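Long-range contacts in metallo-beta-lactamase (Serratia marcescens, PDB 3VQZ), which probably hydrolyses the beta-lactam ring of antibiotics, using a pair of zinc ions in its active site: residues 39-44 with 75-80; 67-72 with 91-96; 157-162 with 170-175. All coordinates share one frame; numbering follows the deposited sequence.

Contact 1 (39-44 with 75-80); sequences LVDGTT and EDHAGG. With ZN (zinc ion), chain C; MCR (sulfanylacetic acid), chain F.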
ATOM      1  N   LEU A  39       4.465  -2.017  -9.659  1.00 18.00           N
ATOM      2  CA  LEU A  39       4.970  -1.691  -8.325  1.00 17.74           C
ATOM      3  C   LEU A  39       3.883  -1.034  -7.482  1.00 18.34           C
ATOM      4  O   LEU A  39       3.214  -0.104  -7.946  1.00 18.30           O
ATOM      5  CB  LEU A  39       6.170  -0.748  -8.424  1.00 18.03           C
ATOM      6  CG  LEU A  39       6.790  -0.177  -7.137  1.00 17.96           C
ATOM      7  CD1 LEU A  39       7.379  -1.288  -6.273  1.00 17.71           C
ATOM      8  CD2 LEU A  39       7.851   0.858  -7.488  1.00 18.17           C
ATOM      9  N   VAL A  40       3.727  -1.487  -6.238  1.00 18.07           N
ATOM     10  CA  VAL A  40       2.772  -0.863  -5.324  1.00 18.42           C
ATOM     11  C   VAL A  40       3.532  -0.076  -4.267  1.00 18.52           C
ATOM     12  O   VAL A  40       4.233  -0.675  -3.438  1.00 18.56           O
ATOM     13  CB  VAL A  40       1.846  -1.901  -4.632  1.00 18.53           C
ATOM     14  CG1 VAL A  40       0.756  -1.193  -3.832  1.00 19.10           C
ATOM     15  CG2 VAL A  40       1.193  -2.803  -5.661  1.00 18.06           C
ATOM     16  N   ASP A  41       3.381   1.252  -4.316  1.00 18.42           N
ATOM     17  CA  ASP A  41       3.962   2.231  -3.366  1.00 19.18           C
ATOM     18  C   ASP A  41       5.459   2.491  -3.603  1.00 20.02           C
ATOM     19  O   ASP A  41       6.126   1.703  -4.248  1.00 20.92           O
ATOM     20  CB  ASP A  41       3.659   1.885  -1.892  1.00 18.93           C
ATOM     21  CG  ASP A  41       2.244   2.302  -1.462  1.00 20.01           C
ATOM     22  OD1 ASP A  41       1.620   3.158  -2.147  1.00 20.36           O
ATOM     23  OD2 ASP A  41       1.746   1.780  -0.431  1.00 18.95           O
ATOM     24  N   GLY A  42       5.973   3.606  -3.096  1.00 20.85           N
ATOM     25  CA  GLY A  42       7.380   3.974  -3.322  1.00 22.36           C
ATOM     26  C   GLY A  42       8.203   4.140  -2.051  1.00 23.23           C
ATOM     27  O   GLY A  42       9.411   4.428  -2.122  1.00 23.94           O
ATOM     28  N   THR A  43       7.558   3.922  -0.898  1.00 22.77           N
ATOM     29  CA  THR A  43       8.117   4.225   0.433  1.00 23.08           C
ATOM     30  C   THR A  43       8.490   5.731   0.534  1.00 24.73           C
ATOM     31  O   THR A  43       7.782   6.572  -0.032  1.00 25.66           O
ATOM     32  CB  THR A  43       9.284   3.272   0.854  1.00 22.14           C
ATOM     33  OG1 THR A  43      10.519   3.693   0.255  1.00 21.98           O
ATOM     34  CG2 THR A  43       8.995   1.825   0.468  1.00 20.27           C
ATOM     35  N   THR A  44       9.554   6.068   1.265  1.00 25.79           N
ATOM     36  CA  THR A  44       9.934   7.465   1.490  1.00 27.48           C
ATOM     37  C   THR A  44      10.786   7.942   0.335  1.00 29.57           C
ATOM     38  O   THR A  44      11.196   7.146  -0.510  1.00 30.27           O
ATOM     39  CB  THR A  44      10.794   7.629   2.751  1.00 27.32           C
ATOM     40  OG1 THR A  44      11.918   6.739   2.651  1.00 25.98           O
ATOM     41  CG2 THR A  44       9.984   7.328   4.023  1.00 26.17           C
ATOM     42  N   GLU A  75       3.821  10.852   3.083  1.00 26.03           N
ATOM     43  CA  GLU A  75       5.243  10.872   2.702  1.00 27.46           C
ATOM     44  C   GLU A  75       5.944   9.525   2.846  1.00 25.15           C
ATOM     45  O   GLU A  75       6.881   9.235   2.108  1.00 24.73           O
ATOM     46  CB  GLU A  75       6.003  11.927   3.519  1.00 29.67           C
ATOM     47  CG  GLU A  75       6.090  11.598   5.013  1.00 35.05           C
ATOM     48  CD  GLU A  75       6.760  12.684   5.853  1.00 38.92           C
ATOM     49  OE1 GLU A  75       7.683  13.367   5.350  1.00 40.59           O
ATOM     50  OE2 GLU A  75       6.369  12.841   7.034  1.00 42.85           O
ATOM     51  N   ASP A  76       5.485   8.707   3.789  1.00 23.27           N
ATOM     52  CA  ASP A  76       6.147   7.445   4.060  1.00 23.43           C
ATOM     53  C   ASP A  76       5.859   6.365   3.008  1.00 23.02           C
ATOM     54  O   ASP A  76       6.654   5.458   2.883  1.00 23.28           O
ATOM     55  CB  ASP A  76       5.882   6.947   5.499  1.00 23.19           C
ATOM     56  CG  ASP A  76       4.412   6.844   5.830  1.00 23.05           C
ATOM     57  OD1 ASP A  76       3.616   7.622   5.290  1.00 21.81           O
ATOM     58  OD2 ASP A  76       4.048   5.986   6.649  1.00 24.24           O
ATOM     59  N   HIS A  77       4.756   6.485   2.251  1.00 22.93           N
ATOM     60  CA  HIS A  77       4.390   5.521   1.188  1.00 23.59           C
ATOM     61  C   HIS A  77       4.576   6.069  -0.185  1.00 25.02           C
ATOM     62  O   HIS A  77       4.826   5.308  -1.129  1.00 25.65           O
ATOM     63  CB  HIS A  77       2.935   5.054   1.318  1.00 22.61           C
ATOM     64  CG  HIS A  77       2.561   4.710   2.722  1.00 22.45           C
ATOM     65  ND1 HIS A  77       2.750   3.485   3.233  1.00 21.89           N
ATOM     66  CD2 HIS A  77       2.079   5.506   3.755  1.00 22.45           C
ATOM     67  CE1 HIS A  77       2.380   3.477   4.534  1.00 22.26           C
ATOM     68  NE2 HIS A  77       1.966   4.716   4.852  1.00 23.27           N
ATOM     69  N   ALA A  78       4.447   7.389  -0.309  1.00 24.82           N
ATOM     70  CA  ALA A  78       4.409   8.047  -1.605  1.00 23.85           C
ATOM     71  C   ALA A  78       5.642   8.912  -1.833  1.00 23.67           C
ATOM     72  O   ALA A  78       5.888   9.355  -2.952  1.00 21.99           O
ATOM     73  CB  ALA A  78       3.153   8.899  -1.711  1.00 23.18           C
ATOM     74  N   GLY A  79       6.411   9.140  -0.773  1.00 24.32           N
ATOM     75  CA  GLY A  79       7.577  10.016  -0.839  1.00 25.29           C
ATOM     76  C   GLY A  79       8.550   9.595  -1.917  1.00 26.97           C
ATOM     77  O   GLY A  79       9.174  10.443  -2.568  1.00 26.11           O
ATOM     78  N   GLY A  80       8.667   8.279  -2.111  1.00 25.59           N
ATOM     79  CA  GLY A  80       9.602   7.726  -3.079  1.00 26.00           C
ATOM     80  C   GLY A  80       9.047   7.491  -4.472  1.00 25.99           C
ATOM     81  O   GLY A  80       9.792   7.114  -5.376  1.00 26.67           O
TER
HETATM   82 ZN    ZN C 302       2.128   5.276   6.780  1.00 24.29          ZN
HETATM   83  OXT MCR F 305      -1.047   4.228   9.352  1.00 28.20           O
HETATM   84  C   MCR F 305      -0.394   4.927   8.531  1.00 26.63           C
HETATM   85  O   MCR F 305      -0.341   4.652   7.308  1.00 23.89           O
HETATM   86  CA  MCR F 305       0.362   6.132   9.066  1.00 24.61           C
HETATM   87  S2  MCR F 305       0.975   7.163   7.695  1.00 25.10           S
HETATM   88  O   HOH W   1       3.197   1.237   1.576  1.00 17.58           O
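G42 and T43 lie hard against the 77-80 backbone, and here the two chains practically interlock: the CA atoms of T43 and H77 are 4.0 Å apart. Two hydrogen bonds running in opposite directions hold them. G42 N donates to H77 O at 2.8 Å, while G80 N gives its hydrogen to T43 O at 2.8 Å, coming in from above the carbonyl plane, 47° out of it. Side chains have little say at this spot. G80 CA lies 3.4 Å from G42 O in a CA-H...O contact between two residues that carry none. T43 turns its side chain away, and with OG1 set between the backbone N and the carbonyl carbon (chi1 81°) the hydroxyl bonds back to G42 O.

Residues 75-77 close the HxHxDH zinc-binding motif (H72, H74, D76, H77) of the metallo-beta-lactamase fold, backed by the loop that leaves strand 37-40. D76 OD2 and H77 NE2 both bind the same zinc ion, each at 2.0 Å, with H215 and the sulfur S2 of sulfanylacetic acid as further ligands.

Toward the metal the packing slackens. D41 and H77 run side by side, carboxylate and imidazole planes 47° apart, and D41 OD2 comes no closer to H77 ND1 than 4.2 Å. A water lies between them, accepting from H77 ND1 at 2.8 Å and sitting close to D41 OD2. D41 OD2 is itself anchored by T71 OG1. At the other end, T44 is partly exposed; its CG2 rests on D76 CA, and OG1 bonds to S6 and G47.

Contact 2 (67-72 with 91-96); sequences YILSTH and TVLAGA. With NA (sodium ion), chain D; ZN (zinc ion), chain B; MCR (sulfanylacetic acid), chain F.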
ATOM      1  N   TYR A  67       3.600   0.360 -14.284  1.00 22.51           N
ATOM      2  CA  TYR A  67       2.642   1.007 -13.402  1.00 21.76           C
ATOM      3  C   TYR A  67       3.192   1.098 -11.990  1.00 21.68           C
ATOM      4  O   TYR A  67       3.819   0.151 -11.512  1.00 21.55           O
ATOM      5  CB  TYR A  67       1.341   0.212 -13.354  1.00 20.33           C
ATOM      6  CG  TYR A  67       0.359   0.437 -14.490  1.00 20.10           C
ATOM      7  CD1 TYR A  67      -0.069   1.721 -14.839  1.00 20.10           C
ATOM      8  CD2 TYR A  67      -0.182  -0.643 -15.190  1.00 20.08           C
ATOM      9  CE1 TYR A  67      -0.988   1.921 -15.857  1.00 19.28           C
ATOM     10  CE2 TYR A  67      -1.110  -0.444 -16.208  1.00 19.04           C
ATOM     11  CZ  TYR A  67      -1.502   0.833 -16.533  1.00 18.80           C
ATOM     12  OH  TYR A  67      -2.416   1.030 -17.538  1.00 19.25           O
ATOM     13  N   ILE A  68       2.953   2.239 -11.336  1.00 21.49           N
ATOM     14  CA  ILE A  68       3.140   2.385  -9.892  1.00 21.78           C
ATOM     15  C   ILE A  68       1.791   2.692  -9.243  1.00 22.24           C
ATOM     16  O   ILE A  68       1.164   3.717  -9.540  1.00 22.49           O
ATOM     17  CB  ILE A  68       4.129   3.521  -9.513  1.00 21.46           C
ATOM     18  CG1 ILE A  68       5.513   3.288 -10.129  1.00 21.34           C
ATOM     19  CG2 ILE A  68       4.231   3.646  -7.998  1.00 21.66           C
ATOM     20  CD1 ILE A  68       6.460   4.478 -10.015  1.00 21.28           C
ATOM     21  N   LEU A  69       1.347   1.816  -8.348  1.00 21.91           N
ATOM     22  CA  LEU A  69       0.076   2.042  -7.667  1.00 22.07           C
ATOM     23  C   LEU A  69       0.307   2.641  -6.296  1.00 22.26           C
ATOM     24  O   LEU A  69       1.237   2.243  -5.591  1.00 22.97           O
ATOM     25  CB  LEU A  69      -0.713   0.749  -7.559  1.00 21.68           C
ATOM     26  CG  LEU A  69      -0.806  -0.107  -8.824  1.00 22.01           C
ATOM     27  CD1 LEU A  69      -1.638  -1.343  -8.522  1.00 21.09           C
ATOM     28  CD2 LEU A  69      -1.354   0.646 -10.040  1.00 21.28           C
ATOM     29  N   SER A  70      -0.529   3.608  -5.930  1.00 21.92           N
ATOM     30  CA  SER A  70      -0.412   4.293  -4.648  1.00 21.77           C
ATOM     31  C   SER A  70      -1.600   3.972  -3.768  1.00 22.05           C
ATOM     32  O   SER A  70      -2.742   4.146  -4.194  1.00 22.05           O
ATOM     33  CB  SER A  70      -0.331   5.805  -4.864  1.00 22.30           C
ATOM     34  OG  SER A  70      -0.419   6.508  -3.631  1.00 21.91           O
ATOM     35  N   THR A  71      -1.325   3.498  -2.551  1.00 22.73           N
ATOM     36  CA  THR A  71      -2.357   3.242  -1.547  1.00 23.08           C
ATOM     37  C   THR A  71      -2.905   4.586  -1.074  1.00 24.71           C
ATOM     38  O   THR A  71      -4.058   4.942  -1.379  1.00 25.32           O
ATOM     39  CB  THR A  71      -1.826   2.417  -0.352  1.00 23.64           C
ATOM     40  OG1 THR A  71      -0.665   3.045   0.236  1.00 22.64           O
ATOM     41  CG2 THR A  71      -1.478   0.990  -0.803  1.00 23.29           C
ATOM     42  N   HIS A  72      -2.065   5.350  -0.377  1.00 24.27           N
ATOM     43  CA  HIS A  72      -2.421   6.706   0.033  1.00 24.08           C
ATOM     44  C   HIS A  72      -1.236   7.628   0.009  1.00 24.39           C
ATOM     45  O   HIS A  72      -0.077   7.198   0.111  1.00 24.17           O
ATOM     46  CB  HIS A  72      -3.152   6.716   1.381  1.00 23.13           C
ATOM     47  CG  HIS A  72      -2.259   6.487   2.588  1.00 22.93           C
ATOM     48  ND1 HIS A  72      -1.980   5.263   3.061  1.00 22.13           N
ATOM     49  CD2 HIS A  72      -1.618   7.391   3.444  1.00 23.69           C
ATOM     50  CE1 HIS A  72      -1.192   5.369   4.157  1.00 21.74           C
ATOM     51  NE2 HIS A  72      -0.968   6.664   4.384  1.00 21.01           N
ATOM     52  N   THR A  91       3.489   4.743 -15.323  1.00 22.35           N
ATOM     53  CA  THR A  91       2.347   5.587 -14.990  1.00 22.42           C
ATOM     54  C   THR A  91       1.964   5.312 -13.543  1.00 23.10           C
ATOM     55  O   THR A  91       1.996   4.160 -13.099  1.00 23.44           O
ATOM     56  CB  THR A  91       1.166   5.352 -15.954  1.00 21.57           C
ATOM     57  OG1 THR A  91       1.551   5.819 -17.246  1.00 22.05           O
ATOM     58  CG2 THR A  91      -0.103   6.117 -15.514  1.00 20.68           C
ATOM     59  N   VAL A  92       1.635   6.382 -12.817  1.00 24.51           N
ATOM     60  CA  VAL A  92       1.215   6.320 -11.420  1.00 24.73           C
ATOM     61  C   VAL A  92      -0.307   6.373 -11.325  1.00 26.27           C
ATOM     62  O   VAL A  92      -0.954   7.250 -11.917  1.00 27.75           O
ATOM     63  CB  VAL A  92       1.808   7.478 -10.584  1.00 25.34           C
ATOM     64  CG1 VAL A  92       1.404   7.347  -9.115  1.00 24.24           C
ATOM     65  CG2 VAL A  92       3.322   7.525 -10.727  1.00 24.33           C
ATOM     66  N   LEU A  93      -0.873   5.427 -10.581  1.00 25.91           N
ATOM     67  CA  LEU A  93      -2.310   5.335 -10.416  1.00 24.66           C
ATOM     68  C   LEU A  93      -2.665   5.539  -8.971  1.00 25.18           C
ATOM     69  O   LEU A  93      -2.005   4.996  -8.078  1.00 25.48           O
ATOM     70  CB  LEU A  93      -2.850   3.991 -10.902  1.00 24.16           C
ATOM     71  CG  LEU A  93      -2.583   3.660 -12.367  1.00 25.13           C
ATOM     72  CD1 LEU A  93      -3.363   2.425 -12.797  1.00 24.31           C
ATOM     73  CD2 LEU A  93      -2.908   4.839 -13.267  1.00 24.16           C
ATOM     74  N   ALA A  94      -3.706   6.331  -8.746  1.00 25.29           N
ATOM     75  CA  ALA A  94      -4.155   6.657  -7.396  1.00 26.83           C
ATOM     76  C   ALA A  94      -5.654   6.974  -7.354  1.00 27.07           C
ATOM     77  O   ALA A  94      -6.260   7.280  -8.386  1.00 28.66           O
ATOM     78  CB  ALA A  94      -3.356   7.833  -6.864  1.00 26.85           C
ATOM     79  N   GLY A  95      -6.247   6.918  -6.164  1.00 27.41           N
ATOM     80  CA  GLY A  95      -7.641   7.362  -5.975  1.00 28.73           C
ATOM     81  C   GLY A  95      -7.782   8.837  -6.347  1.00 29.70           C
ATOM     82  O   GLY A  95      -6.857   9.621  -6.122  1.00 28.52           O
ATOM     83  N   ALA A  96      -8.932   9.204  -6.920  1.00 30.78           N
ATOM     84  CA  ALA A  96      -9.158  10.553  -7.460  1.00 31.70           C
ATOM     85  C   ALA A  96      -8.712  11.648  -6.501  1.00 32.72           C
ATOM     86  O   ALA A  96      -8.061  12.606  -6.911  1.00 31.67           O
ATOM     87  CB  ALA A  96     -10.619  10.746  -7.837  1.00 32.76           C
TER
HETATM   88 NA    NA D 303      -4.584   5.874  -3.845  1.00 24.57          NA
HETATM   89 ZN    ZN B 301      -0.623   7.537   6.261  1.00 24.02          ZN
HETATM   90  OXT MCR F 305      -1.047   4.228   9.352  1.00 28.20           O
HETATM   91  C   MCR F 305      -0.394   4.927   8.531  1.00 26.63           C
HETATM   92  O   MCR F 305      -0.341   4.652   7.308  1.00 23.89           O
HETATM   93  CA  MCR F 305       0.362   6.132   9.066  1.00 24.61           C
HETATM   94  S2  MCR F 305       0.975   7.163   7.695  1.00 25.10           S
HETATM   95  O   HOH W   2      -2.816   7.817  -3.101  1.00 19.15           O
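Two parallel strands pair here, 67-69 with 91-95, inside the mixed sheet that also holds strands 37-40 and 126-129; the axes of the two segments pass 4.6 Å apart at 27°. Three backbone hydrogen bonds join them: I68 N to T91 O at 2.8 Å, L93 N to I68 O, and S70 N to L93 O.

On the face carrying Y67, L69 and L93, the leucine of strand 91-95 is wedged between its two neighbours. Its CD1 meets the Y67 ring off-centre in a CH-pi contact, 4.3 Å from the centroid, and also lies 3.8 Å from L69 CD2. Y67 has CG anti to the carbonyl carbon (chi1 -82°), which lays the ring alongside T91, with T91 O in plane at the ring edge. The opposite face is looser across the pair: V92 CG2 comes to 4.3 Å from I68 CB, and helix 81-88 covers both residues.

Past the paired part, S70 CB rests against A94 CB, and a water donating to S70 OG at 2.8 Å also binds a sodium ion. That ion is held by S70 O and T71 O as well, together with G153 O. Further on, H72 NE2 binds a zinc ion at 2.1 Å, beside H74, H150 and the sulfur of sulfanylacetic acid. The strand thus leads into the HxHxDH zinc loop, as in the metallo-beta-lactamase fold.

Contact 3 (157-162 with 170-175); sequences WTWQSC and VVFADS. With MCR (sulfanylacetic acid), chain F.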
ATOM      1  N   TRP A 157      -5.636  -2.498  -2.920  1.00 19.21           N
ATOM      2  CA  TRP A 157      -5.419  -3.150  -4.205  1.00 20.12           C
ATOM      3  C   TRP A 157      -5.448  -4.656  -4.063  1.00 20.59           C
ATOM      4  O   TRP A 157      -4.841  -5.209  -3.137  1.00 19.34           O
ATOM      5  CB  TRP A 157      -4.073  -2.725  -4.793  1.00 19.83           C
ATOM      6  CG  TRP A 157      -3.897  -1.223  -4.979  1.00 20.03           C
ATOM      7  CD1 TRP A 157      -3.285  -0.320  -4.104  1.00 20.22           C
ATOM      8  CD2 TRP A 157      -4.297  -0.418  -6.132  1.00 20.37           C
ATOM      9  NE1 TRP A 157      -3.292   0.954  -4.619  1.00 20.21           N
ATOM     10  CE2 TRP A 157      -3.873   0.962  -5.842  1.00 20.63           C
ATOM     11  CE3 TRP A 157      -4.955  -0.687  -7.337  1.00 20.01           C
ATOM     12  CZ2 TRP A 157      -4.113   2.005  -6.728  1.00 20.47           C
ATOM     13  CZ3 TRP A 157      -5.186   0.372  -8.217  1.00 20.51           C
ATOM     14  CH2 TRP A 157      -4.777   1.688  -7.919  1.00 20.76           C
ATOM     15  N   THR A 158      -6.149  -5.342  -4.968  1.00 20.44           N
ATOM     16  CA  THR A 158      -6.213  -6.808  -4.885  1.00 21.67           C
ATOM     17  C   THR A 158      -5.876  -7.494  -6.206  1.00 21.59           C
ATOM     18  O   THR A 158      -6.097  -6.933  -7.296  1.00 22.26           O
ATOM     19  CB  THR A 158      -7.592  -7.313  -4.378  1.00 21.85           C
ATOM     20  OG1 THR A 158      -8.587  -7.093  -5.387  1.00 21.63           O
ATOM     21  CG2 THR A 158      -8.002  -6.599  -3.098  1.00 21.51           C
ATOM     22  N   TRP A 159      -5.335  -8.706  -6.099  1.00 20.85           N
ATOM     23  CA  TRP A 159      -5.052  -9.545  -7.259  1.00 20.83           C
ATOM     24  C   TRP A 159      -4.930 -10.983  -6.840  1.00 21.62           C
ATOM     25  O   TRP A 159      -5.080 -11.307  -5.649  1.00 22.37           O
ATOM     26  CB  TRP A 159      -3.765  -9.101  -7.952  1.00 19.13           C
ATOM     27  CG  TRP A 159      -2.558  -9.105  -7.053  1.00 18.59           C
ATOM     28  CD1 TRP A 159      -1.679 -10.165  -6.810  1.00 17.92           C
ATOM     29  CD2 TRP A 159      -2.041  -7.979  -6.239  1.00 17.56           C
ATOM     30  NE1 TRP A 159      -0.704  -9.793  -5.933  1.00 17.83           N
ATOM     31  CE2 TRP A 159      -0.853  -8.486  -5.555  1.00 17.62           C
ATOM     32  CE3 TRP A 159      -2.438  -6.653  -6.022  1.00 17.51           C
ATOM     33  CZ2 TRP A 159      -0.097  -7.686  -4.694  1.00 18.03           C
ATOM     34  CZ3 TRP A 159      -1.678  -5.855  -5.151  1.00 17.14           C
ATOM     35  CH2 TRP A 159      -0.534  -6.356  -4.507  1.00 17.94           C
ATOM     36  N   GLN A 160      -4.664 -11.866  -7.804  1.00 20.82           N
ATOM     37  CA  GLN A 160      -4.280 -13.228  -7.456  1.00 21.97           C
ATOM     38  C   GLN A 160      -2.909 -13.621  -7.992  1.00 21.35           C
ATOM     39  O   GLN A 160      -2.538 -13.277  -9.120  1.00 21.18           O
ATOM     40  CB  GLN A 160      -5.356 -14.259  -7.831  1.00 22.76           C
ATOM     41  CG  GLN A 160      -5.549 -14.480  -9.309  1.00 25.49           C
ATOM     42  CD  GLN A 160      -6.122 -15.861  -9.637  1.00 26.81           C
ATOM     43  OE1 GLN A 160      -7.122 -16.281  -9.062  1.00 28.56           O
ATOM     44  NE2 GLN A 160      -5.504 -16.552 -10.581  1.00 25.81           N
ATOM     45  N   SER A 161      -2.170 -14.323  -7.144  1.00 20.11           N
ATOM     46  CA  SER A 161      -0.875 -14.898  -7.491  1.00 20.33           C
ATOM     47  C   SER A 161      -0.916 -16.402  -7.275  1.00 20.46           C
ATOM     48  O   SER A 161      -1.579 -16.890  -6.339  1.00 20.23           O
ATOM     49  CB  SER A 161       0.232 -14.267  -6.638  1.00 18.82           C
ATOM     50  OG  SER A 161       0.523 -12.962  -7.122  1.00 17.68           O
ATOM     51  N   CYS A 162      -0.207 -17.127  -8.132  1.00 20.77           N
ATOM     52  CA  CYS A 162      -0.255 -18.577  -8.116  1.00 22.53           C
ATOM     53  C   CYS A 162       1.149 -19.123  -7.946  1.00 23.09           C
ATOM     54  O   CYS A 162       2.087 -18.729  -8.655  1.00 22.99           O
ATOM     55  CB  CYS A 162      -0.943 -19.134  -9.374  1.00 22.61           C
ATOM     56  SG  CYS A 162      -2.551 -18.366  -9.742  1.00 23.32           S
ATOM     57  N   VAL A 170      -4.613 -12.007  -3.107  1.00 20.03           N
ATOM     58  CA  VAL A 170      -3.684 -11.129  -2.397  1.00 19.19           C
ATOM     59  C   VAL A 170      -4.316  -9.756  -2.224  1.00 20.03           C
ATOM     60  O   VAL A 170      -4.974  -9.248  -3.137  1.00 19.86           O
ATOM     61  CB  VAL A 170      -2.362 -10.957  -3.163  1.00 19.11           C
ATOM     62  CG1 VAL A 170      -1.402 -10.086  -2.367  1.00 18.58           C
ATOM     63  CG2 VAL A 170      -1.737 -12.317  -3.489  1.00 18.97           C
ATOM     64  N   VAL A 171      -4.112  -9.151  -1.054  1.00 19.63           N
ATOM     65  CA  VAL A 171      -4.646  -7.823  -0.776  1.00 19.35           C
ATOM     66  C   VAL A 171      -3.512  -6.946  -0.285  1.00 19.41           C
ATOM     67  O   VAL A 171      -2.915  -7.234   0.753  1.00 20.66           O
ATOM     68  CB  VAL A 171      -5.780  -7.879   0.296  1.00 19.02           C
ATOM     69  CG1 VAL A 171      -6.283  -6.486   0.633  1.00 18.79           C
ATOM     70  CG2 VAL A 171      -6.951  -8.743  -0.177  1.00 18.70           C
ATOM     71  N   PHE A 172      -3.190  -5.895  -1.033  1.00 19.52           N
ATOM     72  CA  PHE A 172      -2.307  -4.869  -0.513  1.00 20.00           C
ATOM     73  C   PHE A 172      -3.193  -3.867   0.228  1.00 20.48           C
ATOM     74  O   PHE A 172      -3.846  -3.020  -0.384  1.00 19.52           O
ATOM     75  CB  PHE A 172      -1.501  -4.180  -1.621  1.00 20.19           C
ATOM     76  CG  PHE A 172      -0.290  -3.428  -1.112  1.00 20.13           C
ATOM     77  CD1 PHE A 172       1.000  -3.839  -1.463  1.00 19.74           C
ATOM     78  CD2 PHE A 172      -0.433  -2.340  -0.247  1.00 19.57           C
ATOM     79  CE1 PHE A 172       2.123  -3.156  -0.987  1.00 19.84           C
ATOM     80  CE2 PHE A 172       0.690  -1.647   0.228  1.00 20.42           C
ATOM     81  CZ  PHE A 172       1.968  -2.059  -0.137  1.00 19.59           C
ATOM     82  N   ALA A 173      -3.211  -3.972   1.552  1.00 20.76           N
ATOM     83  CA  ALA A 173      -4.174  -3.234   2.356  1.00 21.16           C
ATOM     84  C   ALA A 173      -3.663  -1.839   2.712  1.00 22.20           C
ATOM     85  O   ALA A 173      -2.639  -1.682   3.389  1.00 21.52           O
ATOM     86  CB  ALA A 173      -4.531  -4.019   3.611  1.00 20.16           C
ATOM     87  N   ASP A 174      -4.387  -0.826   2.247  1.00 22.56           N
ATOM     88  CA  ASP A 174      -4.141   0.542   2.679  1.00 24.04           C
ATOM     89  C   ASP A 174      -4.420   0.674   4.192  1.00 24.19           C
ATOM     90  O   ASP A 174      -5.137  -0.161   4.792  1.00 23.46           O
ATOM     91  CB  ASP A 174      -5.021   1.489   1.867  1.00 24.88           C
ATOM     92  CG  ASP A 174      -4.639   2.948   2.036  1.00 26.94           C
ATOM     93  OD1 ASP A 174      -3.473   3.258   2.386  1.00 28.27           O
ATOM     94  OD2 ASP A 174      -5.523   3.795   1.805  1.00 27.44           O
ATOM     95  N   SER A 175      -3.843   1.704   4.802  1.00 23.51           N
ATOM     96  CA  SER A 175      -4.040   1.990   6.233  1.00 23.60           C
ATOM     97  C   SER A 175      -5.463   2.405   6.571  1.00 23.96           C
ATOM     98  O   SER A 175      -6.079   3.214   5.865  1.00 23.24           O
ATOM     99  CB  SER A 175      -3.100   3.094   6.689  1.00 23.02           C
ATOM    100  OG  SER A 175      -1.780   2.763   6.337  1.00 25.98           O
TER
HETATM  101  OXT MCR F 305      -1.047   4.228   9.352  1.00 28.20           O
HETATM  102  C   MCR F 305      -0.394   4.927   8.531  1.00 26.63           C
HETATM  103  O   MCR F 305      -0.341   4.652   7.308  1.00 23.89           O
HETATM  104  CA  MCR F 305       0.362   6.132   9.066  1.00 24.61           C
HETATM  105  S2  MCR F 305       0.975   7.163   7.695  1.00 25.10           S
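With its CG set between the backbone N and the carbonyl carbon (chi1 57°), W159 swings its indole across to the neighbouring strand, where V170 packs on one of its faces. V170, CG1 anti to the backbone N (chi1 -178°), puts its CB over the five-membered ring, 3.7 Å from the centroid, a CH-pi contact over the face. Its CG1 sits toward the rim, 3.6 Å from W159 CZ2. The far end of the indole reaches on along the strand, W159 CH2 stopping 3.7 Å from F172 CB and meeting the F172 ring at its edge. The pyrrole nitrogen NE1 bonds to T18 OG1, which fixes that end of the ring.

Four backbone hydrogen bonds carry the pairing, two between W157 and F172 and two between W159 and V170; the shortest is V170 N to W159 O, 2.7 Å. Between them T158 and V171 form a non-hydrogen-bonded pair on the other face, their CG2 atoms 3.8 Å apart.

Beyond the paired residues S175 OG donates to the carboxylate of the bound sulfanylacetic acid. The arrangement is an antiparallel beta hairpin in the second sheet of the alpha-beta/beta-alpha metallo-beta-lactamase sandwich.

Contacts 1 and 2 share a sheet: strands 37-40 and 65-69 are neighbours in it, and D41 N meets L69 O at 2.7 Å. Contact 3 belongs to the other sheet of the sandwich and closes over them, V40 CG1 lying 3.6 Å from F172 CD1. All three converge on the metal site. Contact 1 brings ligands of one zinc ion, contact 2 brings H72 for the other, and H77 CD2 comes within 3.3 Å of H72 CE1. From contact 3, D174 OD1 takes up H72 ND1 at 2.6 Å, a probable hydrogen bond consistent with a second-shell residue that orients that ligand. Sulfanylacetic acid ties the site together, its sulfur bridging both zinc ions, and T177 OG1 is a further hydrogen-bond partner of it.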